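Long-range contacts in TRAP dicarboxylate transporter-DctP subunit (Marinobacter aquaeolei, PDB 4PFI), which probably captures a small solute, perhaps an organic acid, in the periplasm for a TRAP transporter, and is seen here in its open, ligand-free form: residues 43-48 against 74-79; 55-60 against 272-277; 94-99 against 249-254; 159-164 against 237-242; 191-196 against 316-321. All coordinates share one frame; numbering follows the deposited sequence.

Contact 1: 43-48 against 74-79; sequences EEIEGS and FPYGSL
Tyr-76 and Glu-44 hold two surface loops together through a single backbone bond: the amide N of Tyr-76 reaches the carbonyl O of Glu-44 at 3.1 Å, fairly straight at 165° but from well above the carbonyl plane. Both loops lead from a strand to a helix in the alpha/beta lobe that contains the parallel strands 37-41 and 70-74. Packing is closest round this bond, at the ring of Pro-75 and the near part of Tyr-76. With CG anti to the backbone N (chi1 -175°), the tyrosine ring passes the carbonyl of Glu-43, whose O lies 3.5 Å from Tyr-76 CD1. CG2 of Ile-45 comes 3.8 Å from the carbonyl O of Tyr-76. The solvent side is looser: the far end of the tyrosine leads away, and Glu-46 lays its aliphatic CG 4.0 Å from CG of Pro-75, its carboxylate only skirting the proline ring. Each loop also folds back on itself. Ser-48 OG donates to Ile-45 O at 2.7 Å, nearly in line with the carbonyl, within a type II turn, and also caps the following helix through the amide of His-51. Ser-78 OG instead reaches Pro-75 O on a lone pair in the carbonyl plane. In both loops one carbonyl is gripped by the amide and hydroxyl of the same serine. Each loop thus largely fixes its own shape, and their pairing rests on one main-chain hydrogen bond with a thin apolar margin.

Contact 2: 55-60 against 272-277; sequences QQFREQ and AQLSEE
Leu-274 sets one methyl against Phe-57 and the other against Gln-56 where helix 49-65 packs on the long helix 263-296, a helix-helix contact of the alpha/beta solute-binding fold. The two short segments run closer to antiparallel than to parallel, at 140°, with their axes 10.7 Å apart. The leucine divides its branches: CD1 presses on the backbone of Phe-57, 3.6 Å from its CA, while CD2 meets CB of Gln-56 at 4.0 Å. CD1 also lies at the edge of the phenylalanine ring, near its plane; the ring itself turns edge-to-face against Phe-40 and touches Leu-267 and Ile-271 of the long helix. Beyond Gln-56 the apolar seam gives way to polar side chains. Gln-60, its CG anti to the backbone N (chi1 -174°) and its chain then bent, crosses Gln-273 at about a right angle. One water joins the two amides, accepting from Gln-273 NE2 at 3.3 Å and, weakly, from Gln-60 NE2 at 3.1 Å.

Contact 3: 94-99 against 249-254; sequences VNLAFA and VVANED
An antiparallel strand pair joins strand 96-99 to strand 244-252 within the mixed sheet of the solute-binding fold, and is largely buried. Ala-97 and Val-250 form the hydrogen-bonded pair: Val-250 N gives a nearly straight bond to Ala-97 O (2.9 Å, 174°), and Ala-97 N returns one to Val-250 O at 3.1 Å. Two residues on, Asn-252 N donates to Asn-95 O, also at 3.1 Å, just where the second strand turns into helix 253-257. On one face of the sheet, Phe-98 and Val-249 sit side by side, the valine CG2 only 3.4 Å from CE1 of the ring. Because CG1 of Val-249 stands anti to the backbone N (chi1 175°), it is CG2 that falls to the ring. Next along this face, CD2 of Leu-96 meets CB of Ala-251 at 3.9 Å, and strand 149-164 adds Leu-152 and Val-155. The other face carries small groups, with CG2 of Val-250 at 4.4 Å from both Ala-97 CB and Ala-99 CB. Asn-252 closes the pairing: its OD1 caps the helix through Trp-255 N and, weakly, Asp-254 N, while its ND2 reaches Thr-89 O. The chemistry implies a division of labour, in which main-chain bonds set the register, apolar side chains fill both faces, and the polar asparagine handles the change from strand to helix.

Contact 4: 159-164 against 237-242; sequences WMTWTA and LTMARA
Trp-159 lies flat against Arg-241, whose CB stands 3.8 Å from the centroid of the six-membered ring, almost on its normal, and whose CG lies over the centre of the indole. The guanidinium beyond is turned nearly perpendicular to the ring, by 84°, and its NH2 reaches Glu-306 in a salt bridge. Replacing Trp-159 by an alanine would probably strip the aliphatic part of Arg-241 of this flat support and leave a gap beside its backbone. A second CH-pi contact follows at Trp-162, where CB of Ala-240 sits over the six-membered ring, 3.8 Å from its centroid. CG2 of Thr-161 packs against CG of Leu-237. The backbones pair through Trp-162 and Thr-238, with Thr-238 N to Trp-162 O at 2.7 Å and Trp-162 N to Thr-238 O at 3.0 Å. Past this pair the chains part, and three waters bridge the carbonyl of Met-160 to the amides of Ala-240, Arg-241 and Ala-242. Further out, Arg-309 holds the carbonyls of Ala-240 and Arg-241, while Phe-174, Phe-191 and Phe-312 meet Trp-162 edge-to-face. The whole is an antiparallel beta pair opening into a hydrated loop, on the long, interrupted strand 149-164 of the mixed sheet of this solute-binding fold.

Contact 5: 191-196 against 316-321; sequences FRSYGA and SLPARQ
CG of Tyr-194 stands anti to its own carbonyl carbon (chi1 -54°), which carries the phenol across to Ser-316, and OG of Ser-193 takes the same setting (chi1 -59°) to face Pro-318. Both residues belong to the Schellman motif that ends helix 185-192, where Gly-195, at positive phi, leaves the helical path and Ala-196 N bonds back to Phe-191 O. Opposite lies the junction between helices 306-316 and 318-339, so the contact joins a helix end to a helix-helix corner. It is made by van der Waals packing. The ring of Tyr-194 turns its edge to the backbone of Ser-316, with N near the ring plane, 4.0 Å from CE1. The polar ends are satisfied outside: Tyr-194 OH by His-117, Ser-193 OG by the carbonyl of Glu-189 and Ser-316 OG by that of Arg-313. Phe-312 adds an edge-to-face partner for the tyrosine ring. Ser-193 OG lies 3.8 Å from CB of Pro-318, and Tyr-194 OH approaches CB of Ser-316 to 3.6 Å.

The chemistry of the five contacts follows the elements they join more than their depth. Contacts 3 and 4 are buried strand pairings in one mixed sheet, on opposite sides of the chain's centre with their own centres about 30 Å apart; both rely on main-chain bonds, but contact 4 adds aromatic faces and waters. Contact 2, partly buried, packs helices through a leucine, and touches contact 3 where Phe-57 meets Leu-96. Contact 1 is a surface pairing of loops, reaching contact 3 through Glu-43. Contact 5, buried but small, involves helix ends and meets contact 4 where Phe-191 touches Trp-162. Contacts 1 and 2 each touch contact 3 but not one another.

Contact 1: 43-48 against 74-79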
# COMPACT_ATOMS: atom_id res chain seq x y z
N GLU A 43 -0.62 -0.04 10.80
CA GLU A 43 -1.42 -1.19 10.37
C GLU A 43 -0.61 -2.49 10.37
O GLU A 43 -1.17 -3.57 10.18
CB GLU A 43 -1.90 -1.00 8.94
CG GLU A 43 -2.71 0.22 8.69
CD GLU A 43 -2.85 0.48 7.21
OE1 GLU A 43 -1.84 0.32 6.47
OE2 GLU A 43 -3.98 0.81 6.76
N GLU A 44 0.70 -2.40 10.53
CA GLU A 44 1.57 -3.56 10.34
C GLU A 44 2.42 -3.84 11.59
O GLU A 44 2.59 -2.98 12.46
CB GLU A 44 2.43 -3.35 9.07
CG GLU A 44 1.61 -3.07 7.80
CD GLU A 44 2.44 -3.05 6.49
OE1 GLU A 44 1.92 -3.57 5.46
OE2 GLU A 44 3.60 -2.52 6.47
N ILE A 45 2.96 -5.05 11.69
CA ILE A 45 3.73 -5.43 12.88
C ILE A 45 5.18 -4.95 12.83
O ILE A 45 5.62 -4.32 11.87
CB ILE A 45 3.78 -6.97 13.07
CG1 ILE A 45 4.26 -7.65 11.79
CG2 ILE A 45 2.43 -7.51 13.48
CD1 ILE A 45 4.84 -9.04 12.02
N GLU A 46 5.90 -5.30 13.89
CA GLU A 46 7.32 -4.98 14.02
C GLU A 46 8.11 -5.66 12.92
O GLU A 46 7.88 -6.83 12.60
CB GLU A 46 7.81 -5.40 15.41
CG GLU A 46 7.00 -4.77 16.54
CD GLU A 46 7.54 -5.07 17.94
OE1 GLU A 46 8.64 -5.67 18.05
OE2 GLU A 46 6.87 -4.70 18.93
N GLY A 47 9.02 -4.93 12.29
CA GLY A 47 9.80 -5.50 11.21
C GLY A 47 9.30 -5.02 9.86
O GLY A 47 10.06 -4.98 8.91
N SER A 48 8.03 -4.65 9.79
CA SER A 48 7.46 -4.14 8.54
C SER A 48 8.04 -2.80 8.11
O SER A 48 8.65 -2.08 8.90
CB SER A 48 5.96 -3.93 8.71
OG SER A 48 5.75 -2.84 9.60
N PHE A 74 2.95 2.63 17.89
CA PHE A 74 2.02 1.55 18.17
C PHE A 74 1.85 0.62 16.96
O PHE A 74 0.99 0.84 16.10
CB PHE A 74 0.67 2.13 18.60
CG PHE A 74 0.73 2.93 19.87
CD1 PHE A 74 0.75 2.31 21.10
CD2 PHE A 74 0.81 4.31 19.83
CE1 PHE A 74 0.84 3.05 22.28
CE2 PHE A 74 0.88 5.06 21.01
CZ PHE A 74 0.90 4.42 22.23
N PRO A 75 2.68 -0.42 16.89
CA PRO A 75 2.52 -1.48 15.88
C PRO A 75 1.25 -2.30 16.09
O PRO A 75 0.70 -2.36 17.20
CB PRO A 75 3.75 -2.38 16.09
CG PRO A 75 4.31 -1.99 17.45
CD PRO A 75 3.91 -0.57 17.68
N TYR A 76 0.79 -2.91 15.01
CA TYR A 76 -0.40 -3.76 14.99
C TYR A 76 -0.41 -4.82 16.09
O TYR A 76 0.54 -5.60 16.23
CB TYR A 76 -0.53 -4.43 13.63
CG TYR A 76 -1.80 -5.22 13.48
CD1 TYR A 76 -2.97 -4.62 13.02
CD2 TYR A 76 -1.84 -6.58 13.80
CE1 TYR A 76 -4.14 -5.34 12.87
CE2 TYR A 76 -3.01 -7.31 13.65
CZ TYR A 76 -4.16 -6.69 13.19
OH TYR A 76 -5.34 -7.43 13.05
N GLY A 77 -1.49 -4.85 16.87
CA GLY A 77 -1.60 -5.75 18.01
C GLY A 77 -1.66 -4.99 19.33
O GLY A 77 -2.44 -5.33 20.21
N SER A 78 -0.83 -3.95 19.46
CA SER A 78 -0.73 -3.22 20.72
C SER A 78 -1.80 -2.12 20.87
O SER A 78 -1.82 -1.40 21.87
CB SER A 78 0.68 -2.63 20.90
OG SER A 78 1.01 -1.75 19.84
N LEU A 79 -2.67 -2.00 19.87
CA LEU A 79 -3.81 -1.08 19.89
C LEU A 79 -3.41 0.35 20.28
O LEU A 79 -3.09 1.17 19.41
CB LEU A 79 -4.89 -1.60 20.84
CG LEU A 79 -5.35 -3.04 20.59
CD1 LEU A 79 -6.11 -3.56 21.79
CD2 LEU A 79 -6.19 -3.17 19.31

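Contact 2: 55-60 against 272-277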
# COMPACT_ATOMS: atom_id res chain seq x y z
N GLN A 55 10.09 4.12 13.10
CA GLN A 55 11.27 4.22 13.95
C GLN A 55 12.15 5.39 13.53
O GLN A 55 12.66 6.11 14.36
CB GLN A 55 12.11 2.96 13.86
CG GLN A 55 11.66 1.87 14.75
CD GLN A 55 12.36 0.56 14.39
OE1 GLN A 55 11.72 -0.46 14.17
NE2 GLN A 55 13.69 0.61 14.28
N GLN A 56 12.33 5.54 12.22
CA GLN A 56 13.09 6.65 11.69
C GLN A 56 12.40 7.99 11.96
O GLN A 56 13.07 8.99 12.21
CB GLN A 56 13.25 6.48 10.19
CG GLN A 56 14.11 5.31 9.80
CD GLN A 56 15.57 5.65 9.96
OE1 GLN A 56 16.22 5.21 10.91
NE2 GLN A 56 16.10 6.48 9.05
N PHE A 57 11.07 8.00 11.89
CA PHE A 57 10.31 9.22 12.15
C PHE A 57 10.47 9.62 13.62
O PHE A 57 10.61 10.80 13.93
CB PHE A 57 8.83 9.00 11.84
CG PHE A 57 7.95 10.18 12.16
CD1 PHE A 57 7.83 11.24 11.26
CD2 PHE A 57 7.21 10.22 13.33
CE1 PHE A 57 7.00 12.32 11.52
CE2 PHE A 57 6.38 11.30 13.61
CZ PHE A 57 6.27 12.36 12.71
N ARG A 58 10.49 8.62 14.50
CA ARG A 58 10.66 8.85 15.93
C ARG A 58 12.03 9.43 16.21
O ARG A 58 12.13 10.46 16.86
CB ARG A 58 10.47 7.55 16.73
CG ARG A 58 10.69 7.69 18.25
CD ARG A 58 10.43 6.40 18.99
NE ARG A 58 11.29 5.35 18.44
CZ ARG A 58 11.03 4.05 18.50
NH1 ARG A 58 9.93 3.62 19.12
NH2 ARG A 58 11.87 3.17 17.96
N GLU A 59 13.08 8.75 15.74
CA GLU A 59 14.45 9.17 16.04
C GLU A 59 14.70 10.59 15.56
O GLU A 59 15.33 11.38 16.26
CB GLU A 59 15.47 8.23 15.39
CG GLU A 59 15.63 6.95 16.15
CD GLU A 59 16.34 5.86 15.36
OE1 GLU A 59 16.27 5.88 14.11
OE2 GLU A 59 16.97 4.97 15.99
N GLN A 60 14.19 10.90 14.38
CA GLN A 60 14.39 12.20 13.75
C GLN A 60 13.64 13.30 14.50
O GLN A 60 14.21 14.34 14.81
CB GLN A 60 13.90 12.17 12.30
CG GLN A 60 14.21 13.45 11.50
CD GLN A 60 15.69 13.68 11.32
OE1 GLN A 60 16.50 12.78 11.59
NE2 GLN A 60 16.08 14.88 10.87
N ALA A 272 8.77 14.51 4.58
CA ALA A 272 9.32 14.83 3.27
C ALA A 272 10.65 14.12 3.06
O ALA A 272 10.89 13.57 1.99
CB ALA A 272 9.49 16.36 3.13
N GLN A 273 11.51 14.13 4.08
CA GLN A 273 12.81 13.47 4.03
C GLN A 273 12.65 11.97 3.90
O GLN A 273 13.35 11.32 3.14
CB GLN A 273 13.59 13.74 5.31
CG GLN A 273 14.43 15.02 5.31
CD GLN A 273 15.50 15.02 6.40
OE1 GLN A 273 15.89 13.95 6.89
NE2 GLN A 273 15.97 16.20 6.78
N LEU A 274 11.73 11.43 4.68
CA LEU A 274 11.60 10.00 4.82
C LEU A 274 11.01 9.38 3.57
O LEU A 274 10.98 8.16 3.43
CB LEU A 274 10.74 9.67 6.04
CG LEU A 274 11.41 10.01 7.38
CD1 LEU A 274 10.55 9.51 8.53
CD2 LEU A 274 12.82 9.42 7.45
N SER A 275 10.54 10.22 2.65
CA SER A 275 10.00 9.72 1.39
C SER A 275 11.06 8.91 0.65
O SER A 275 10.81 7.78 0.22
CB SER A 275 9.54 10.89 0.51
OG SER A 275 9.62 10.54 -0.86
N GLU A 276 12.25 9.50 0.53
CA GLU A 276 13.35 8.95 -0.25
C GLU A 276 13.94 7.72 0.43
O GLU A 276 14.24 6.71 -0.22
CB GLU A 276 14.43 10.02 -0.42
CG GLU A 276 15.63 9.63 -1.25
CD GLU A 276 16.57 10.81 -1.51
OE1 GLU A 276 17.78 10.56 -1.71
OE2 GLU A 276 16.11 11.99 -1.52
N GLU A 277 14.12 7.83 1.74
CA GLU A 277 14.63 6.71 2.53
C GLU A 277 13.63 5.55 2.49
O GLU A 277 14.01 4.39 2.55
CB GLU A 277 14.88 7.17 3.96
CG GLU A 277 15.18 6.06 4.95
CD GLU A 277 16.66 5.66 5.00
OE1 GLU A 277 17.49 6.35 4.36
OE2 GLU A 277 16.98 4.66 5.69
O HOH W 1 17.85 16.92 9.37

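Contact 3: 94-99 against 249-254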
# COMPACT_ATOMS: atom_id res chain seq x y z
N VAL A 94 -5.47 8.91 18.61
CA VAL A 94 -4.07 9.00 18.21
C VAL A 94 -3.86 10.18 17.27
O VAL A 94 -4.80 10.64 16.62
CB VAL A 94 -3.57 7.71 17.50
CG1 VAL A 94 -3.69 6.52 18.43
CG2 VAL A 94 -4.33 7.48 16.21
N ASN A 95 -2.63 10.65 17.20
CA ASN A 95 -2.33 11.80 16.35
C ASN A 95 -2.06 11.39 14.90
O ASN A 95 -2.50 12.07 13.97
CB ASN A 95 -1.10 12.55 16.89
CG ASN A 95 -1.21 12.86 18.37
OD1 ASN A 95 -0.70 12.12 19.22
ND2 ASN A 95 -1.87 13.95 18.69
N LEU A 96 -1.31 10.31 14.74
CA LEU A 96 -0.78 9.90 13.44
C LEU A 96 -1.03 8.42 13.19
O LEU A 96 -0.93 7.60 14.11
CB LEU A 96 0.74 10.14 13.42
CG LEU A 96 1.27 11.57 13.47
CD1 LEU A 96 2.76 11.60 13.90
CD2 LEU A 96 1.09 12.24 12.10
N ALA A 97 -1.30 8.07 11.94
CA ALA A 97 -1.47 6.67 11.58
C ALA A 97 -1.18 6.44 10.11
O ALA A 97 -1.22 7.35 9.30
CB ALA A 97 -2.87 6.20 11.88
N PHE A 98 -0.85 5.19 9.80
CA PHE A 98 -0.80 4.75 8.43
C PHE A 98 -2.22 4.35 8.03
O PHE A 98 -2.98 3.82 8.84
CB PHE A 98 0.15 3.57 8.29
CG PHE A 98 1.58 3.99 8.07
CD1 PHE A 98 1.97 4.55 6.86
CD2 PHE A 98 2.54 3.81 9.05
CE1 PHE A 98 3.28 4.93 6.64
CE2 PHE A 98 3.84 4.19 8.82
CZ PHE A 98 4.21 4.75 7.62
N ALA A 99 -2.56 4.60 6.78
CA ALA A 99 -3.85 4.16 6.24
C ALA A 99 -3.62 3.74 4.81
O ALA A 99 -3.20 4.54 3.98
CB ALA A 99 -4.88 5.28 6.31
N VAL A 249 0.10 8.39 5.14
CA VAL A 249 0.27 8.88 6.51
C VAL A 249 -0.76 9.98 6.76
O VAL A 249 -0.79 10.98 6.06
CB VAL A 249 1.70 9.42 6.79
CG1 VAL A 249 1.78 10.02 8.21
CG2 VAL A 249 2.75 8.33 6.60
N VAL A 250 -1.62 9.78 7.75
CA VAL A 250 -2.67 10.75 8.04
C VAL A 250 -2.59 11.28 9.47
O VAL A 250 -2.01 10.65 10.36
CB VAL A 250 -4.09 10.14 7.82
CG1 VAL A 250 -4.30 9.81 6.36
CG2 VAL A 250 -4.30 8.93 8.73
N ALA A 251 -3.19 12.44 9.70
CA ALA A 251 -3.21 13.03 11.03
C ALA A 251 -4.60 13.55 11.38
O ALA A 251 -5.38 13.95 10.51
CB ALA A 251 -2.19 14.15 11.14
N ASN A 252 -4.89 13.53 12.67
CA ASN A 252 -6.06 14.21 13.19
C ASN A 252 -6.14 15.65 12.66
O ASN A 252 -5.16 16.41 12.69
CB ASN A 252 -6.07 14.19 14.71
CG ASN A 252 -7.31 14.85 15.28
OD1 ASN A 252 -7.29 16.02 15.66
ND2 ASN A 252 -8.41 14.10 15.30
N GLU A 253 -7.31 16.01 12.16
CA GLU A 253 -7.49 17.23 11.40
C GLU A 253 -7.26 18.49 12.22
O GLU A 253 -6.72 19.49 11.72
CB GLU A 253 -8.90 17.25 10.85
CG GLU A 253 -9.05 18.00 9.57
CD GLU A 253 -10.22 17.47 8.78
OE1 GLU A 253 -11.17 16.96 9.41
OE2 GLU A 253 -10.17 17.53 7.53
N ASP A 254 -7.67 18.44 13.49
CA ASP A 254 -7.61 19.61 14.36
C ASP A 254 -6.27 19.69 15.08
O ASP A 254 -5.72 20.78 15.26
CB ASP A 254 -8.76 19.59 15.37
CG ASP A 254 -10.12 19.77 14.72
OD1 ASP A 254 -10.25 20.62 13.81
OD2 ASP A 254 -11.08 19.06 15.11

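Contact 4: 159-164 against 237-242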
# COMPACT_ATOMS: atom_id res chain seq x y z
N TRP A 159 6.58 -3.42 -4.51
CA TRP A 159 5.82 -3.98 -5.60
C TRP A 159 4.85 -5.06 -5.09
O TRP A 159 5.27 -5.96 -4.37
CB TRP A 159 6.79 -4.62 -6.58
CG TRP A 159 7.43 -3.67 -7.53
CD1 TRP A 159 8.75 -3.38 -7.62
CD2 TRP A 159 6.77 -2.88 -8.52
NE1 TRP A 159 8.96 -2.44 -8.61
CE2 TRP A 159 7.77 -2.12 -9.18
CE3 TRP A 159 5.44 -2.74 -8.92
CZ2 TRP A 159 7.47 -1.23 -10.22
CZ3 TRP A 159 5.14 -1.85 -9.94
CH2 TRP A 159 6.16 -1.12 -10.59
N MSE A 160 3.58 -5.01 -5.48
CA MSE A 160 2.67 -6.13 -5.22
C MSE A 160 3.21 -7.37 -5.97
O MSE A 160 3.66 -7.26 -7.11
CB MSE A 160 1.24 -5.83 -5.66
CG MSE A 160 0.59 -4.67 -4.91
SE MSE A 160 0.27 -5.08 -3.02
CE MSE A 160 -1.38 -6.16 -3.21
N THR A 161 3.16 -8.53 -5.33
CA THR A 161 3.67 -9.75 -5.93
C THR A 161 2.57 -10.80 -5.91
O THR A 161 1.75 -10.82 -5.00
CB THR A 161 4.90 -10.24 -5.14
OG1 THR A 161 6.00 -9.34 -5.36
CG2 THR A 161 5.29 -11.65 -5.57
N TRP A 162 2.48 -11.63 -6.94
CA TRP A 162 1.39 -12.60 -7.04
C TRP A 162 1.89 -13.99 -6.64
O TRP A 162 3.02 -14.35 -6.97
CB TRP A 162 0.89 -12.68 -8.48
CG TRP A 162 0.37 -11.41 -9.06
CD1 TRP A 162 0.03 -10.28 -8.39
CD2 TRP A 162 0.11 -11.14 -10.44
NE1 TRP A 162 -0.44 -9.32 -9.27
CE2 TRP A 162 -0.40 -9.83 -10.53
CE3 TRP A 162 0.26 -11.88 -11.61
CZ2 TRP A 162 -0.75 -9.25 -11.74
CZ3 TRP A 162 -0.09 -11.30 -12.81
CH2 TRP A 162 -0.60 -10.01 -12.86
N THR A 163 1.08 -14.77 -5.94
CA THR A 163 1.36 -16.18 -5.72
C THR A 163 0.17 -17.02 -6.17
O THR A 163 -0.97 -16.56 -6.19
CB THR A 163 1.66 -16.53 -4.22
OG1 THR A 163 0.50 -16.34 -3.42
CG2 THR A 163 2.73 -15.67 -3.66
N ALA A 164 0.49 -18.25 -6.54
CA ALA A 164 -0.48 -19.24 -6.89
C ALA A 164 0.24 -20.59 -6.97
O ALA A 164 1.43 -20.71 -6.66
CB ALA A 164 -1.12 -18.90 -8.23
N LEU A 237 5.79 -17.72 -7.35
CA LEU A 237 5.75 -16.28 -7.10
C LEU A 237 5.88 -15.54 -8.44
O LEU A 237 6.95 -15.61 -9.06
CB LEU A 237 6.92 -15.92 -6.19
CG LEU A 237 6.75 -14.65 -5.38
CD1 LEU A 237 6.46 -15.09 -3.99
CD2 LEU A 237 7.98 -13.80 -5.42
N THR A 238 4.82 -14.88 -8.92
CA THR A 238 4.92 -14.17 -10.21
C THR A 238 5.06 -12.65 -9.97
O THR A 238 4.23 -12.04 -9.31
CB THR A 238 3.68 -14.42 -11.15
OG1 THR A 238 3.56 -15.80 -11.49
CG2 THR A 238 3.80 -13.64 -12.43
N MSE A 239 6.09 -12.05 -10.55
CA MSE A 239 6.34 -10.63 -10.36
C MSE A 239 5.96 -9.92 -11.66
O MSE A 239 6.69 -9.97 -12.66
CB MSE A 239 7.79 -10.44 -9.94
CG MSE A 239 8.22 -11.54 -8.87
SE MSE A 239 9.89 -11.09 -8.00
CE MSE A 239 9.25 -10.64 -6.21
N ALA A 240 4.77 -9.33 -11.67
CA ALA A 240 4.28 -8.64 -12.86
C ALA A 240 4.60 -7.16 -12.82
O ALA A 240 4.48 -6.51 -13.84
CB ALA A 240 2.79 -8.80 -12.98
N ARG A 241 5.04 -6.66 -11.66
CA ARG A 241 5.24 -5.23 -11.44
C ARG A 241 4.02 -4.45 -12.03
O ARG A 241 4.16 -3.66 -12.96
CB ARG A 241 6.58 -4.80 -12.05
CG ARG A 241 7.80 -5.27 -11.25
CD ARG A 241 9.14 -4.77 -11.88
NE ARG A 241 9.27 -5.27 -13.26
CZ ARG A 241 9.42 -4.52 -14.35
NH1 ARG A 241 9.51 -3.19 -14.30
NH2 ARG A 241 9.50 -5.13 -15.53
N ALA A 242 2.83 -4.75 -11.51
CA ALA A 242 1.59 -4.15 -12.03
C ALA A 242 1.20 -2.97 -11.16
O ALA A 242 0.77 -1.95 -11.66
CB ALA A 242 0.47 -5.19 -12.09
O HOH W 2 2.86 -9.20 -9.52
O HOH W 3 5.75 -7.62 -9.01
O HOH W 4 2.10 -6.31 -9.33

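Contact 5: 191-196 against 316-321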
# COMPACT_ATOMS: atom_id res chain seq x y z
N PHE A 191 -8.52 -7.62 -11.14
CA PHE A 191 -8.31 -9.05 -11.35
C PHE A 191 -9.52 -9.70 -12.03
O PHE A 191 -9.40 -10.69 -12.76
CB PHE A 191 -7.95 -9.72 -10.02
CG PHE A 191 -6.53 -9.43 -9.57
CD1 PHE A 191 -5.46 -10.15 -10.11
CD2 PHE A 191 -6.26 -8.40 -8.67
CE1 PHE A 191 -4.16 -9.86 -9.74
CE2 PHE A 191 -4.96 -8.12 -8.31
CZ PHE A 191 -3.91 -8.85 -8.83
N ARG A 192 -10.69 -9.13 -11.83
CA ARG A 192 -11.86 -9.56 -12.56
C ARG A 192 -11.61 -9.32 -14.05
O ARG A 192 -12.06 -10.08 -14.89
CB ARG A 192 -13.09 -8.82 -12.08
CG ARG A 192 -14.38 -9.47 -12.42
CD ARG A 192 -15.55 -8.66 -11.83
NE ARG A 192 -15.75 -8.88 -10.38
CZ ARG A 192 -15.64 -7.96 -9.42
NH1 ARG A 192 -15.30 -6.70 -9.69
NH2 ARG A 192 -15.87 -8.28 -8.15
N SER A 193 -10.87 -8.27 -14.38
CA SER A 193 -10.55 -7.99 -15.79
C SER A 193 -9.79 -9.14 -16.45
O SER A 193 -9.96 -9.38 -17.64
CB SER A 193 -9.69 -6.73 -15.92
OG SER A 193 -10.34 -5.61 -15.37
N TYR A 194 -8.95 -9.83 -15.69
CA TYR A 194 -8.18 -10.97 -16.20
C TYR A 194 -9.02 -12.25 -16.22
O TYR A 194 -8.57 -13.28 -16.73
CB TYR A 194 -6.92 -11.18 -15.36
CG TYR A 194 -6.06 -9.95 -15.24
CD1 TYR A 194 -6.01 -9.00 -16.27
CD2 TYR A 194 -5.30 -9.72 -14.10
CE1 TYR A 194 -5.24 -7.86 -16.17
CE2 TYR A 194 -4.52 -8.59 -13.99
CZ TYR A 194 -4.50 -7.66 -15.03
OH TYR A 194 -3.72 -6.55 -14.91
N GLY A 195 -10.23 -12.17 -15.67
CA GLY A 195 -11.14 -13.30 -15.66
C GLY A 195 -11.06 -14.09 -14.37
O GLY A 195 -11.39 -15.27 -14.36
N ALA A 196 -10.62 -13.47 -13.28
CA ALA A 196 -10.60 -14.17 -11.99
C ALA A 196 -11.93 -13.94 -11.27
O ALA A 196 -12.72 -13.10 -11.68
CB ALA A 196 -9.44 -13.68 -11.13
N SER A 316 -6.14 -4.82 -18.53
CA SER A 316 -6.41 -4.14 -17.25
C SER A 316 -7.30 -2.91 -17.36
O SER A 316 -7.73 -2.36 -16.35
CB SER A 316 -5.09 -3.66 -16.65
OG SER A 316 -4.57 -2.58 -17.44
N LEU A 317 -7.54 -2.45 -18.57
CA LEU A 317 -8.15 -1.14 -18.77
C LEU A 317 -9.52 -0.95 -18.07
O LEU A 317 -9.75 0.08 -17.45
CB LEU A 317 -8.25 -0.83 -20.27
CG LEU A 317 -6.85 -0.70 -20.90
CD1 LEU A 317 -6.94 -0.55 -22.41
CD2 LEU A 317 -6.05 0.46 -20.29
N PRO A 318 -10.38 -1.96 -18.10
CA PRO A 318 -11.71 -1.88 -17.47
C PRO A 318 -11.72 -1.51 -15.99
O PRO A 318 -12.73 -0.97 -15.54
CB PRO A 318 -12.28 -3.30 -17.65
CG PRO A 318 -11.57 -3.85 -18.84
CD PRO A 318 -10.18 -3.24 -18.80
N ALA A 319 -10.67 -1.79 -15.23
CA ALA A 319 -10.61 -1.28 -13.86
C ALA A 319 -10.54 0.26 -13.82
O ALA A 319 -10.97 0.87 -12.85
CB ALA A 319 -9.46 -1.88 -13.11
N ARG A 320 -10.01 0.88 -14.88
CA ARG A 320 -9.95 2.34 -14.95
C ARG A 320 -11.35 2.91 -15.12
O ARG A 320 -11.70 3.90 -14.49
CB ARG A 320 -9.01 2.80 -16.09
CG ARG A 320 -7.58 2.54 -15.72
CD ARG A 320 -6.58 2.85 -16.80
NE ARG A 320 -5.29 2.22 -16.49
CZ ARG A 320 -4.14 2.53 -17.07
NH1 ARG A 320 -4.08 3.49 -18.00
NH2 ARG A 320 -3.03 1.89 -16.70
N GLN A 321 -12.14 2.23 -15.94
CA GLN A 321 -13.52 2.62 -16.18
C GLN A 321 -14.31 2.57 -14.87
O GLN A 321 -14.93 3.55 -14.48
CB GLN A 321 -14.14 1.69 -17.22
CG GLN A 321 -15.61 1.95 -17.54
CD GLN A 321 -16.19 0.91 -18.48
OE1 GLN A 321 -15.62 0.61 -19.53
NE2 GLN A 321 -17.31 0.31 -18.08